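PDB 6XYB: paraflagellar rod component from Trypanosoma cruzi, which is of unknown function but belongs to a conserved, kinetoplastid-specific family and can bind metal ions, magnesium among them. Local coordinates for residues A11-N14 with P15-I18; V30-L33 with E34-P38; E86-G90 with E91-L95. All blocks are in the same frame, centred on the assembly; numbering follows the deposited sequence.

Contact 1: residues A11-N14 with P15-I18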
loop_
_atom_site.group_PDB
_atom_site.type_symbol
_atom_site.label_atom_id
_atom_site.label_comp_id
_atom_site.label_asym_id
_atom_site.label_seq_id
_atom_site.Cartn_x
_atom_site.Cartn_y
_atom_site.Cartn_z
ATOM N N ALA C 11 -3.559 -7.460 9.952
ATOM C CA ALA C 11 -2.821 -7.605 11.215
ATOM C C ALA C 11 -2.926 -6.267 11.955
ATOM O O ALA C 11 -2.520 -5.238 11.381
ATOM C CB ALA C 11 -1.400 -7.953 10.942
ATOM N N THR C 12 -3.354 -6.342 13.216
ATOM C CA THR C 12 -3.442 -5.201 14.103
ATOM C C THR C 12 -2.495 -5.459 15.258
ATOM O O THR C 12 -2.443 -6.562 15.752
ATOM C CB THR C 12 -4.897 -4.954 14.531
ATOM O OG1 THR C 12 -5.678 -4.645 13.356
ATOM C CG2 THR C 12 -4.972 -3.773 15.482
ATOM N N PHE C 13 -1.795 -4.425 15.642
ATOM C CA PHE C 13 -0.884 -4.409 16.791
ATOM C C PHE C 13 -1.168 -3.158 17.632
ATOM O O PHE C 13 -1.498 -2.131 17.074
ATOM C CB PHE C 13 0.542 -4.292 16.309
ATOM C CG PHE C 13 0.939 -5.319 15.328
ATOM C CD1 PHE C 13 1.495 -6.520 15.687
ATOM C CD2 PHE C 13 0.767 -5.077 13.987
ATOM C CE1 PHE C 13 1.800 -7.499 14.755
ATOM C CE2 PHE C 13 1.109 -6.031 13.039
ATOM C CZ PHE C 13 1.616 -7.249 13.414
ATOM N N ASN C 14 -1.046 -3.192 18.976
ATOM C CA ASN C 14 -0.869 -4.333 19.847
ATOM C C ASN C 14 -2.085 -4.471 20.748
ATOM O O ASN C 14 -2.761 -3.481 21.035
ATOM C CB ASN C 14 0.411 -4.152 20.665
ATOM C CG ASN C 14 1.636 -4.512 19.851
ATOM O OD1 ASN C 14 1.778 -5.643 19.416
ATOM N ND2 ASN C 14 2.515 -3.557 19.606
ATOM N N PRO C 15 -2.375 -5.688 21.269
ATOM C CA PRO C 15 -1.556 -6.864 21.009
ATOM C C PRO C 15 -1.795 -7.410 19.604
ATOM O O PRO C 15 -2.745 -6.989 18.922
ATOM C CB PRO C 15 -2.020 -7.882 22.054
ATOM C CG PRO C 15 -3.456 -7.474 22.338
ATOM C CD PRO C 15 -3.534 -5.978 22.116
ATOM N N PRO C 16 -0.894 -8.300 19.135
ATOM C CA PRO C 16 -0.903 -8.777 17.753
ATOM C C PRO C 16 -2.096 -9.693 17.479
ATOM O O PRO C 16 -2.263 -10.749 18.081
ATOM C CB PRO C 16 0.415 -9.497 17.522
ATOM C CG PRO C 16 1.104 -9.567 18.873
ATOM C CD PRO C 16 0.280 -8.782 19.879
ATOM N N VAL C 17 -2.929 -9.271 16.514
ATOM C CA VAL C 17 -4.133 -10.075 16.117
ATOM C C VAL C 17 -4.109 -10.178 14.599
ATOM O O VAL C 17 -4.098 -9.122 13.907
ATOM C CB VAL C 17 -5.485 -9.506 16.592
ATOM C CG1 VAL C 17 -6.605 -10.408 16.073
ATOM C CG2 VAL C 17 -5.491 -9.326 18.122
ATOM N N ILE C 18 -4.073 -11.400 14.111
ATOM C CA ILE C 18 -3.992 -11.650 12.662
ATOM C C ILE C 18 -5.310 -12.308 12.235
ATOM O O ILE C 18 -5.743 -13.306 12.815
ATOM C CB ILE C 18 -2.802 -12.551 12.298
ATOM C CG1 ILE C 18 -1.476 -11.929 12.740
ATOM C CG2 ILE C 18 -2.857 -12.884 10.801
ATOM C CD1 ILE C 18 -0.370 -12.909 12.892
#
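T12 and V17 close a β hairpin in which strand 6-13 turns back into strand 17-21, two central neighbours of the antiparallel sheet. They form its last hydrogen-bonded pair before the turn: T12 N donates to V17 O at 3.0 Å and V17 N to T12 O at 2.9 Å, both bonds nearly straight. T12 O also receives the CA-H of P16, while A11 and I18 follow as the next, non-hydrogen-bonded pair. The reversal itself is unusual, because the peptide bonds before N14 and before P15 are both cis, folding the chain back within a few residues. T12 and V17 present their side chains to one face of the sheet, and T12 OG1 bonds T110 OG1 on strand 108-117. A11 and I18 lie on the other face, which helix 74-90 covers through F81 and V80. N14 holds the turn to its surroundings, its ND2 bonding O of the oxidised cysteine at position 72. With F13 CG anti to the carbonyl carbon (chi1 -54°), its side chain crosses that of P16 at about a right angle, and F13 CD1 and CE1 each lie 3.7 Å from P16 CB.

Contact 2: residues V30-L33 with E34-P38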
loop_
_atom_site.group_PDB
_atom_site.type_symbol
_atom_site.label_atom_id
_atom_site.label_comp_id
_atom_site.label_asym_id
_atom_site.label_seq_id
_atom_site.Cartn_x
_atom_site.Cartn_y
_atom_site.Cartn_z
ATOM N N VAL C 30 -3.641 -22.571 6.524
ATOM C CA VAL C 30 -3.789 -21.954 7.857
ATOM C C VAL C 30 -2.765 -22.644 8.775
ATOM O O VAL C 30 -2.078 -21.983 9.555
ATOM C CB VAL C 30 -5.249 -22.061 8.312
ATOM C CG1 VAL C 30 -5.393 -21.564 9.745
ATOM C CG2 VAL C 30 -6.204 -21.301 7.359
ATOM N N LYS C 31 -2.762 -23.966 8.756
ATOM C CA LYS C 31 -1.876 -24.786 9.629
ATOM C C LYS C 31 -0.405 -24.477 9.321
ATOM O O LYS C 31 0.377 -24.345 10.248
ATOM C CB LYS C 31 -2.182 -26.276 9.492
ATOM C CG LYS C 31 -3.488 -26.703 10.152
ATOM C CD LYS C 31 -3.719 -26.229 11.596
ATOM C CE LYS C 31 -5.074 -26.622 12.147
ATOM N NZ LYS C 31 -5.443 -27.978 11.702
ATOM N N LEU C 32 -0.049 -24.263 8.048
ATOM C CA LEU C 32 1.343 -23.938 7.706
ATOM C C LEU C 32 1.670 -22.566 8.314
ATOM O O LEU C 32 2.749 -22.376 8.873
ATOM C CB LEU C 32 1.465 -23.921 6.179
ATOM C CG LEU C 32 2.831 -23.605 5.589
ATOM C CD1 LEU C 32 3.008 -24.356 4.271
ATOM C CD2 LEU C 32 3.034 -22.115 5.374
ATOM N N LEU C 33 0.776 -21.604 8.179
ATOM C CA LEU C 33 1.025 -20.273 8.779
ATOM C C LEU C 33 1.071 -20.306 10.308
ATOM O O LEU C 33 1.902 -19.575 10.887
ATOM C CB LEU C 33 -0.000 -19.265 8.320
ATOM C CG LEU C 33 0.071 -18.906 6.847
ATOM C CD1 LEU C 33 -1.042 -17.951 6.543
ATOM C CD2 LEU C 33 1.413 -18.297 6.529
ATOM N N GLU C 34 0.255 -21.144 10.933
ATOM C CA GLU C 34 0.254 -21.362 12.402
ATOM C C GLU C 34 1.687 -21.645 12.842
ATOM O O GLU C 34 2.098 -21.098 13.850
ATOM C CB GLU C 34 -0.664 -22.522 12.781
ATOM C CG GLU C 34 -1.728 -22.156 13.766
ATOM C CD GLU C 34 -2.800 -23.228 13.759
ATOM O OE1 GLU C 34 -2.449 -24.474 13.767
ATOM O OE2 GLU C 34 -3.953 -22.822 13.684
ATOM N N GLN C 35 2.401 -22.512 12.116
ATOM C CA GLN C 35 3.755 -22.987 12.483
ATOM C C GLN C 35 4.784 -21.893 12.189
ATOM O O GLN C 35 5.746 -21.783 12.941
ATOM C CB GLN C 35 4.084 -24.269 11.718
ATOM C CG GLN C 35 3.092 -25.400 11.973
ATOM C CD GLN C 35 3.089 -26.458 10.892
ATOM O OE1 GLN C 35 3.683 -26.295 9.823
ATOM N NE2 GLN C 35 2.411 -27.567 11.165
ATOM N N ARG C 36 4.608 -21.143 11.100
ATOM C CA ARG C 36 5.627 -20.166 10.603
ATOM C C ARG C 36 5.612 -18.863 11.416
ATOM O O ARG C 36 6.684 -18.278 11.615
ATOM C CB ARG C 36 5.455 -19.862 9.112
ATOM C CG ARG C 36 5.478 -21.102 8.240
ATOM C CD ARG C 36 6.833 -21.524 7.739
ATOM N NE ARG C 36 6.653 -22.347 6.555
ATOM C CZ ARG C 36 7.634 -22.739 5.752
ATOM N NH1 ARG C 36 8.880 -22.369 6.004
ATOM N NH2 ARG C 36 7.367 -23.496 4.695
ATOM N N ILE C 37 4.444 -18.361 11.806
ATOM C CA ILE C 37 4.310 -16.981 12.355
ATOM C C ILE C 37 5.053 -16.899 13.683
ATOM O O ILE C 37 6.026 -16.148 13.750
ATOM C CB ILE C 37 2.845 -16.504 12.410
ATOM C CG1 ILE C 37 2.344 -16.296 10.981
ATOM C CG2 ILE C 37 2.697 -15.217 13.226
ATOM C CD1 ILE C 37 0.896 -16.069 10.852
ATOM N N PRO C 38 4.726 -17.681 14.741
ATOM C CA PRO C 38 5.428 -17.475 16.010
ATOM C C PRO C 38 6.924 -17.787 15.832
ATOM O O PRO C 38 7.722 -17.266 16.600
ATOM C CB PRO C 38 4.745 -18.413 17.015
ATOM C CG PRO C 38 3.509 -18.914 16.289
ATOM C CD PRO C 38 3.786 -18.812 14.803
#
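V30 to P38 lie along helix 27-36 and run on to P38 beyond it, so the contact is a set of i to i+3 and i+4 relations. V30 O accepts E34 N at 2.8 Å and L33 O accepts I37 N at 3.0 Å, both sound α-helical bonds. R36 N reaches L32 O at 3.2 Å, whereas the bonds of Q35 N to K31 O and L32 O are both weak.

Outside the backbone, K31 and E34 run side by side and point the same way. The lysine chain bends at chi2 (-49°), and it is its CD methylene that meets E34 OE1, at 3.1 Å; NZ stays 5.1 Å from that same OE1, so the pair is no salt bridge, though opposite charges this close may still attract. The buried E34 carboxylate is held elsewhere: OE2 takes the backbone N-H of F54, and OE1 has a long, weak ion pair with K53.

L32 and R36 meet at a slant. L32 CD2 comes to the edge of the guanidinium, near its plane, 3.8 Å from NE, and R36 CG packs on L32 O. NH1 of R36 bonds S2 O of a second subunit, tying this helix into the assembly.

On the inward side I37 bends back over the preceding turn. CG1, anti to the carbonyl carbon (chi1 -69°), sits 3.3 Å from L33 O, and CD1 continues to L33 CB at 4.2 Å. This apolar flank rests against its neighbours: V30 and L33 touch M20 of strand 17-21, L33 packs on L88 of helix 74-90, and I37 touches both I18 of strand 17-21 and I84 of that helix.

Contact 3: residues E86-G90 with E91-L95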
loop_
_atom_site.group_PDB
_atom_site.type_symbol
_atom_site.label_atom_id
_atom_site.label_comp_id
_atom_site.label_asym_id
_atom_site.label_seq_id
_atom_site.Cartn_x
_atom_site.Cartn_y
_atom_site.Cartn_z
ATOM N N GLU C 86 5.700 -14.965 2.606
ATOM C CA GLU C 86 6.537 -16.102 2.170
ATOM C C GLU C 86 5.720 -17.397 2.242
ATOM O O GLU C 86 5.687 -18.202 1.293
ATOM C CB GLU C 86 7.812 -16.164 3.031
ATOM C CG GLU C 86 8.814 -15.143 2.584
ATOM C CD GLU C 86 10.205 -15.344 3.100
ATOM O OE1 GLU C 86 10.333 -16.137 4.071
ATOM O OE2 GLU C 86 11.142 -14.747 2.475
ATOM N N GLY C 87 4.993 -17.545 3.311
ATOM C CA GLY C 87 4.225 -18.778 3.490
ATOM C C GLY C 87 3.104 -18.918 2.473
ATOM O O GLY C 87 2.889 -19.988 1.886
ATOM N N LEU C 88 2.377 -17.827 2.252
ATOM C CA LEU C 88 1.307 -17.815 1.247
ATOM C C LEU C 88 1.884 -17.963 -0.156
ATOM O O LEU C 88 1.180 -18.612 -0.986
ATOM C CB LEU C 88 0.460 -16.576 1.439
ATOM C CG LEU C 88 -0.419 -16.584 2.676
ATOM C CD1 LEU C 88 -1.056 -15.204 2.863
ATOM C CD2 LEU C 88 -1.473 -17.649 2.539
ATOM N N GLU C 89 3.077 -17.428 -0.445
ATOM C CA GLU C 89 3.625 -17.520 -1.821
ATOM C C GLU C 89 3.809 -19.021 -2.109
ATOM O O GLU C 89 3.405 -19.468 -3.198
ATOM C CB GLU C 89 4.882 -16.664 -1.995
ATOM C CG GLU C 89 5.259 -16.493 -3.460
ATOM C CD GLU C 89 6.562 -15.798 -3.820
ATOM O OE1 GLU C 89 7.423 -15.504 -2.921
ATOM O OE2 GLU C 89 6.701 -15.519 -5.032
ATOM N N GLY C 90 4.346 -19.785 -1.152
ATOM C CA GLY C 90 4.591 -21.232 -1.345
ATOM C C GLY C 90 3.298 -22.002 -1.562
ATOM O O GLY C 90 3.347 -23.070 -2.212
ATOM N N GLU C 91 2.180 -21.482 -1.034
ATOM C CA GLU C 91 0.825 -22.072 -1.151
ATOM C C GLU C 91 0.056 -21.538 -2.367
ATOM O O GLU C 91 -1.107 -21.869 -2.447
ATOM C CB GLU C 91 0.070 -21.767 0.149
ATOM C CG GLU C 91 0.636 -22.567 1.307
ATOM C CD GLU C 91 0.252 -24.052 1.281
ATOM O OE1 GLU C 91 -0.973 -24.404 1.364
ATOM O OE2 GLU C 91 1.174 -24.856 1.180
ATOM N N GLY C 92 0.686 -20.757 -3.245
ATOM C CA GLY C 92 0.132 -20.342 -4.538
ATOM C C GLY C 92 -0.616 -19.029 -4.440
ATOM O O GLY C 92 -1.403 -18.734 -5.346
ATOM N N TRP C 93 -0.360 -18.249 -3.393
ATOM C CA TRP C 93 -1.014 -16.937 -3.182
ATOM C C TRP C 93 0.045 -15.827 -3.348
ATOM O O TRP C 93 0.995 -15.756 -2.521
ATOM C CB TRP C 93 -1.643 -16.852 -1.807
ATOM C CG TRP C 93 -2.834 -17.740 -1.587
ATOM C CD1 TRP C 93 -2.867 -18.885 -0.850
ATOM C CD2 TRP C 93 -4.165 -17.563 -2.096
ATOM N NE1 TRP C 93 -4.143 -19.446 -0.881
ATOM C CE2 TRP C 93 -4.966 -18.618 -1.616
ATOM C CE3 TRP C 93 -4.742 -16.537 -2.853
ATOM C CZ2 TRP C 93 -6.317 -18.729 -1.943
ATOM C CZ3 TRP C 93 -6.067 -16.668 -3.206
ATOM C CH2 TRP C 93 -6.842 -17.698 -2.705
ATOM N N ASN C 94 -0.235 -14.952 -4.304
ATOM C CA ASN C 94 0.718 -13.927 -4.779
ATOM C C ASN C 94 0.292 -12.565 -4.201
ATOM O O ASN C 94 -0.866 -12.229 -4.262
ATOM C CB ASN C 94 0.822 -13.870 -6.304
ATOM C CG ASN C 94 1.332 -15.167 -6.901
ATOM O OD1 ASN C 94 0.674 -15.780 -7.729
ATOM N ND2 ASN C 94 2.436 -15.672 -6.389
ATOM N N LEU C 95 1.243 -11.851 -3.621
ATOM C CA LEU C 95 0.950 -10.530 -2.997
ATOM C C LEU C 95 0.704 -9.514 -4.085
ATOM O O LEU C 95 1.551 -9.410 -5.005
ATOM C CB LEU C 95 2.121 -10.093 -2.150
ATOM C CG LEU C 95 1.980 -8.719 -1.484
ATOM C CD1 LEU C 95 0.883 -8.709 -0.464
ATOM C CD2 LEU C 95 3.320 -8.319 -0.880
#
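W93 N and G92 N turn back to carbonyls near the C-terminal end of helix 74-90: W93 N donates to L88 O at 2.9 Å and G92 N to E89 O at 3.0 Å. Both N-H groups aim well at their oxygens, yet each donor stands above the carbonyl plane, that of G92 by 62°, so neither is on a lone pair. E91 N adds two weak bonds, to G87 O and L88 O, which leaves L88 O gripped by two N-H groups, one of them weakly.

The carboxylate of E91 is drawn toward helix 27-36: OE1 bonds T29 OG1 of that helix and makes a salt bridge with R26 just before it. Its chain starts back along the helix end, with CB 3.5 Å from L88 O and CG 3.5 Å from G87 O.

This pair of bonds to L88 O and E89 O, six-to-one and five-to-two, defines a Schellman motif. G92 is its C-prime residue, and its positive phi is a value glycine takes easily. The chain then leaves the helix as strand 93-103, and the directions of 86-90 and 93-95 differ by 135°. W93 O comes back to the helix too, 3.2 Å from E89 CA in a CA-H...O contact.

Farther out, L88 and W93 pack at a slant. The backbone turn leaves W93 CB 3.4 Å from L88 O. With the indole's CG anti to the carbonyl carbon (chi1 -69°), CD1 comes to L88 CD2 at 3.9 Å. Both side chains continue onto L7 of strand 6-13 and F115 of strand 108-117, and R117 makes a cation-pi contact with the indole. E89 OE1 bonds N6 ND2 of a second subunit.

The three contacts, a hairpin, a helix and a helix-to-strand turn, follow one another along the chain of one compact α+β fold. Contacts 1 and 2 touch where I18 CD1 meets I37 CG2 at 3.9 Å, bringing the hairpin against the end of helix 27-36. Contact 2 in turn lies on contact 3: L33 CD1 reaches L88 CD2 at 4.0 Å, and L32 CD1 lies 3.6 Å from E91 OE2. Contacts 1 and 3 stay apart, nearest atoms about 8 Å, although both reach the same sheet. S98 and S100 bind magnesium in this protein, though not in this chain; between side chains, A11–S98 and F13–S100 are each about 9 Å, L88–S98 about 11 Å. Contact 2 is remote from both serines.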